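Pesticidal crystal protein Cry4Aa (Bacillus thuringiensis, PDB 2C9K) kills mosquito larvae by binding to cells of the midgut epithelium, where its pore-forming action brings about colloid-osmotic lysis. Local coordinates at residues 51-62 and 131-142. Residues are numbered along the deposited sequence; the frame is centred on the assembly and turned at random.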
loop_
_atom_site.group_PDB
_atom_site.type_symbol
_atom_site.label_atom_id
_atom_site.label_comp_id
_atom_site.label_asym_id
_atom_site.label_seq_id
_atom_site.Cartn_x
_atom_site.Cartn_y
_atom_site.Cartn_z
ATOM N N ILE A 51 -7.515 17.221 6.464
ATOM C CA ILE A 51 -8.594 17.054 7.434
ATOM C C ILE A 51 -9.979 17.224 6.810
ATOM O O ILE A 51 -10.885 16.430 7.059
ATOM C CB ILE A 51 -8.449 18.042 8.615
ATOM C CG1 ILE A 51 -7.093 17.855 9.286
ATOM C CG2 ILE A 51 -9.546 17.798 9.635
ATOM C CD1 ILE A 51 -6.893 18.753 10.469
ATOM N N THR A 52 -10.141 18.256 5.999
ATOM C CA THR A 52 -11.421 18.492 5.363
ATOM C C THR A 52 -11.818 17.310 4.490
ATOM O O THR A 52 -12.960 16.856 4.533
ATOM C CB THR A 52 -11.374 19.760 4.513
ATOM O OG1 THR A 52 -11.070 20.875 5.358
ATOM C CG2 THR A 52 -12.704 19.998 3.824
ATOM N N GLN A 53 -10.871 16.802 3.710
ATOM C CA GLN A 53 -11.160 15.678 2.828
ATOM C C GLN A 53 -11.578 14.438 3.611
ATOM O O GLN A 53 -12.506 13.730 3.216
ATOM C CB GLN A 53 -9.958 15.347 1.933
ATOM C CG GLN A 53 -10.306 14.351 0.822
ATOM C CD GLN A 53 -9.154 14.058 -0.118
ATOM O OE1 GLN A 53 -9.314 13.334 -1.100
ATOM N NE2 GLN A 53 -7.984 14.612 0.179
ATOM N N THR A 54 -10.898 14.169 4.716
ATOM C CA THR A 54 -11.249 13.016 5.525
ATOM C C THR A 54 -12.655 13.199 6.090
ATOM O O THR A 54 -13.494 12.299 6.008
ATOM C CB THR A 54 -10.253 12.836 6.678
ATOM O OG1 THR A 54 -9.004 12.393 6.147
ATOM C CG2 THR A 54 -10.767 11.819 7.687
ATOM N N LYS A 55 -12.898 14.379 6.653
ATOM C CA LYS A 55 -14.183 14.736 7.246
ATOM C C LYS A 55 -15.306 14.706 6.211
ATOM O O LYS A 55 -16.468 14.488 6.553
ATOM C CB LYS A 55 -14.090 16.135 7.856
ATOM C CG LYS A 55 -15.360 16.637 8.523
ATOM C CD LYS A 55 -15.370 18.163 8.548
ATOM C CE LYS A 55 -16.029 18.714 9.802
ATOM N NZ LYS A 55 -15.197 18.483 11.032
ATOM N N ASN A 56 -14.959 14.932 4.946
ATOM C CA ASN A 56 -15.950 14.925 3.882
ATOM C C ASN A 56 -16.410 13.523 3.551
ATOM O O ASN A 56 -17.493 13.339 3.010
ATOM C CB ASN A 56 -15.400 15.591 2.620
ATOM C CG ASN A 56 -15.401 17.111 2.712
ATOM O OD1 ASN A 56 -16.384 17.718 3.143
ATOM N ND2 ASN A 56 -14.303 17.731 2.294
ATOM N N ILE A 57 -15.597 12.528 3.876
ATOM C CA ILE A 57 -15.975 11.152 3.594
ATOM C C ILE A 57 -16.738 10.542 4.781
ATOM O O ILE A 57 -17.672 9.757 4.600
ATOM C CB ILE A 57 -14.724 10.301 3.226
ATOM C CG1 ILE A 57 -14.194 9.548 4.439
ATOM C CG2 ILE A 57 -13.641 11.194 2.663
ATOM C CD1 ILE A 57 -14.725 8.135 4.531
ATOM N N ILE A 58 -16.353 10.916 5.995
ATOM C CA ILE A 58 -17.018 10.407 7.191
ATOM C C ILE A 58 -18.286 11.210 7.457
ATOM O O ILE A 58 -19.175 10.774 8.188
ATOM C CB ILE A 58 -16.098 10.501 8.414
ATOM C CG1 ILE A 58 -14.876 9.609 8.202
ATOM C CG2 ILE A 58 -16.846 10.087 9.660
ATOM C CD1 ILE A 58 -13.920 9.600 9.364
ATOM N N LYS A 59 -18.348 12.387 6.843
ATOM C CA LYS A 59 -19.474 13.302 6.956
ATOM C C LYS A 59 -20.039 13.528 8.359
ATOM O O LYS A 59 -21.252 13.598 8.543
ATOM C CB LYS A 59 -20.588 12.869 6.001
ATOM C CG LYS A 59 -20.142 12.819 4.539
ATOM C CD LYS A 59 -21.306 13.019 3.563
ATOM C CE LYS A 59 -22.390 11.948 3.709
ATOM N NZ LYS A 59 -23.604 12.220 2.866
ATOM N N LYS A 60 -19.156 13.635 9.348
ATOM C CA LYS A 60 -19.564 13.908 10.725
ATOM C C LYS A 60 -19.059 15.322 10.990
ATOM O O LYS A 60 -18.227 15.825 10.234
ATOM C CB LYS A 60 -18.925 12.917 11.699
ATOM C CG LYS A 60 -19.315 13.132 13.151
ATOM C CD LYS A 60 -18.937 11.931 14.014
ATOM C CE LYS A 60 -19.472 12.067 15.437
ATOM N NZ LYS A 60 -19.331 10.794 16.206
ATOM N N GLU A 61 -19.522 15.970 12.052
ATOM C CA GLU A 61 -19.076 17.338 12.264
ATOM C C GLU A 61 -18.474 17.779 13.591
ATOM O O GLU A 61 -18.736 17.203 14.652
ATOM C CB GLU A 61 -20.217 18.287 11.910
ATOM C CG GLU A 61 -20.827 17.995 10.560
ATOM C CD GLU A 61 -21.435 19.223 9.922
ATOM O OE1 GLU A 61 -20.663 20.099 9.462
ATOM O OE2 GLU A 61 -22.682 19.314 9.888
ATOM N N ILE A 62 -17.645 18.818 13.479
ATOM C CA ILE A 62 -16.978 19.474 14.598
ATOM C C ILE A 62 -16.642 20.891 14.144
ATOM O O ILE A 62 -16.512 21.157 12.946
ATOM C CB ILE A 62 -15.657 18.786 15.029
ATOM C CG1 ILE A 62 -14.601 18.918 13.929
ATOM C CG2 ILE A 62 -15.927 17.334 15.402
ATOM C CD1 ILE A 62 -13.219 18.507 14.381
ATOM N N ASP A 131 -16.006 12.276 20.722
ATOM C CA ASP A 131 -15.864 13.411 19.824
ATOM C C ASP A 131 -14.380 13.733 19.671
ATOM O O ASP A 131 -13.979 14.471 18.770
ATOM C CB ASP A 131 -16.613 14.619 20.381
ATOM C CG ASP A 131 -17.210 15.484 19.291
ATOM O OD1 ASP A 131 -16.449 16.011 18.444
ATOM O OD2 ASP A 131 -18.451 15.631 19.280
ATOM N N CYS A 132 -13.570 13.172 20.564
ATOM C CA CYS A 132 -12.129 13.379 20.523
ATOM C C CYS A 132 -11.531 12.304 19.625
ATOM O O CYS A 132 -10.529 12.534 18.946
ATOM C CB CYS A 132 -11.522 13.288 21.927
ATOM S SG CYS A 132 -9.704 13.438 21.947
ATOM N N ASP A 133 -12.153 11.129 19.629
ATOM C CA ASP A 133 -11.691 10.024 18.799
ATOM C C ASP A 133 -11.909 10.380 17.339
ATOM O O ASP A 133 -11.091 10.059 16.483
ATOM C CB ASP A 133 -12.456 8.743 19.134
ATOM C CG ASP A 133 -11.907 8.044 20.360
ATOM O OD1 ASP A 133 -10.806 7.458 20.271
ATOM O OD2 ASP A 133 -12.571 8.087 21.417
ATOM N N TYR A 134 -13.020 11.052 17.064
ATOM C CA TYR A 134 -13.355 11.454 15.707
ATOM C C TYR A 134 -12.398 12.530 15.219
ATOM O O TYR A 134 -12.024 12.545 14.048
ATOM C CB TYR A 134 -14.795 11.967 15.644
ATOM C CG TYR A 134 -15.179 12.533 14.297
ATOM C CD1 TYR A 134 -15.114 11.748 13.142
ATOM C CD2 TYR A 134 -15.589 13.857 14.169
ATOM C CE1 TYR A 134 -15.446 12.278 11.897
ATOM C CE2 TYR A 134 -15.922 14.388 12.933
ATOM C CZ TYR A 134 -15.848 13.597 11.804
ATOM O OH TYR A 134 -16.185 14.126 10.580
ATOM N N TYR A 135 -12.006 13.428 16.119
ATOM C CA TYR A 135 -11.079 14.505 15.777
ATOM C C TYR A 135 -9.688 13.964 15.447
ATOM O O TYR A 135 -9.001 14.491 14.573
ATOM C CB TYR A 135 -10.965 15.517 16.930
ATOM C CG TYR A 135 -9.699 16.357 16.871
ATOM C CD1 TYR A 135 -9.615 17.486 16.059
ATOM C CD2 TYR A 135 -8.561 15.981 17.589
ATOM C CE1 TYR A 135 -8.426 18.216 15.965
ATOM C CE2 TYR A 135 -7.378 16.698 17.501
ATOM C CZ TYR A 135 -7.314 17.813 16.690
ATOM O OH TYR A 135 -6.133 18.518 16.616
ATOM N N ASN A 136 -9.268 12.918 16.151
ATOM C CA ASN A 136 -7.949 12.358 15.909
ATOM C C ASN A 136 -7.860 11.464 14.692
ATOM O O ASN A 136 -6.795 11.344 14.099
ATOM C CB ASN A 136 -7.450 11.623 17.144
ATOM C CG ASN A 136 -6.801 12.560 18.135
ATOM O OD1 ASN A 136 -5.743 13.137 17.862
ATOM N ND2 ASN A 136 -7.435 12.733 19.289
ATOM N N ILE A 137 -8.959 10.831 14.309
ATOM C CA ILE A 137 -8.908 10.008 13.117
ATOM C C ILE A 137 -9.001 10.979 11.941
ATOM O O ILE A 137 -8.538 10.695 10.836
ATOM C CB ILE A 137 -10.086 9.023 13.021
ATOM C CG1 ILE A 137 -11.346 9.760 12.613
ATOM C CG2 ILE A 137 -10.300 8.325 14.336
ATOM C CD1 ILE A 137 -12.317 8.872 11.934
ATOM N N LEU A 138 -9.607 12.131 12.205
ATOM C CA LEU A 138 -9.799 13.170 11.204
ATOM C C LEU A 138 -8.491 13.929 10.977
ATOM O O LEU A 138 -8.333 14.632 9.985
ATOM C CB LEU A 138 -10.898 14.132 11.675
ATOM C CG LEU A 138 -11.797 14.752 10.602
ATOM C CD1 LEU A 138 -12.482 13.632 9.829
ATOM C CD2 LEU A 138 -12.831 15.676 11.235
ATOM N N VAL A 139 -7.551 13.776 11.900
ATOM C CA VAL A 139 -6.262 14.449 11.811
ATOM C C VAL A 139 -5.146 13.419 11.579
ATOM O O VAL A 139 -3.983 13.782 11.374
ATOM C CB VAL A 139 -5.980 15.243 13.114
ATOM C CG1 VAL A 139 -4.640 15.909 13.047
ATOM C CG2 VAL A 139 -7.045 16.296 13.322
ATOM N N LEU A 140 -5.513 12.136 11.597
ATOM C CA LEU A 140 -4.559 11.049 11.408
ATOM C C LEU A 140 -3.650 11.214 10.201
ATOM O O LEU A 140 -2.448 10.997 10.303
ATOM C CB LEU A 140 -5.288 9.705 11.304
ATOM C CG LEU A 140 -4.377 8.485 11.085
ATOM C CD1 LEU A 140 -3.439 8.322 12.272
ATOM C CD2 LEU A 140 -5.210 7.234 10.903
ATOM N N SER A 141 -4.202 11.594 9.055
ATOM C CA SER A 141 -3.359 11.741 7.877
ATOM C C SER A 141 -2.277 12.808 8.077
ATOM O O SER A 141 -1.149 12.642 7.622
ATOM C CB SER A 141 -4.205 12.036 6.626
ATOM O OG SER A 141 -4.712 13.352 6.611
ATOM N N SER A 142 -2.608 13.899 8.759
ATOM C CA SER A 142 -1.625 14.949 9.026
ATOM C C SER A 142 -0.652 14.413 10.083
ATOM O O SER A 142 0.554 14.677 10.050
ATOM C CB SER A 142 -2.327 16.203 9.552
ATOM O OG SER A 142 -3.327 16.635 8.644
#
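Tyr134 reaches from helix 129-137 into the turn that ends helix 46-58 and is gripped there by Lys60. The contact belongs to the N-terminal helical bundle of the three-domain delta-endotoxin fold, the domain held to form the pore. The Tyr134 hydroxyl donates to Lys60 O at 2.7 Å, standing about 60° out of the carbonyl plane. Over one face of the ring runs the aliphatic chain of Lys60, which slides past it in the opposite direction; CD lies 3.7 Å from the ring centroid, 8° off the normal, a CH-pi contact. Because the lysine is extended beyond CG, its ammonium group is carried past the ring. Ile62 CG2 meets the ring edge at CD2, nearly in plane, while Ile58 CG2 comes obliquely to CE1.

One helical turn on, Leu138 pushes its two methyls against helix 46-58. CD1 rests against both Thr54 CG2 and Lys55 CA, and CD2 lies against Lys55 CB. Ile51 crosses Leu138 at about a right angle, its CG2 3.9 Å from Leu138 CG, and sends CD1 on to Val139 CG2; the Leu138 carbonyl oxygen faces Ile51 CA and CG2.

The two short helical segments run at 124° to each other with their axes 10.7 Å apart. Lys59, with positive phi, follows the end of helix 46-58, and beyond it the extended chain brings Lys60 and Ile62 to Tyr134. Farther out, Leu207 of helix 183-208 packs on Tyr134, and Ile67 of helix 64-74 touches both Ile51 and Lys55. The Cys125-Cys132 disulfide ties helix 129-137 to the loop before it, and the Tyr135 hydroxyl hydrogen-bonds Leu121 O in helix 103-123. Well away from that hydroxyl, Ile62 CD1 meets the edge of the Tyr135 ring, 4.1 Å from Tyr135 CD1.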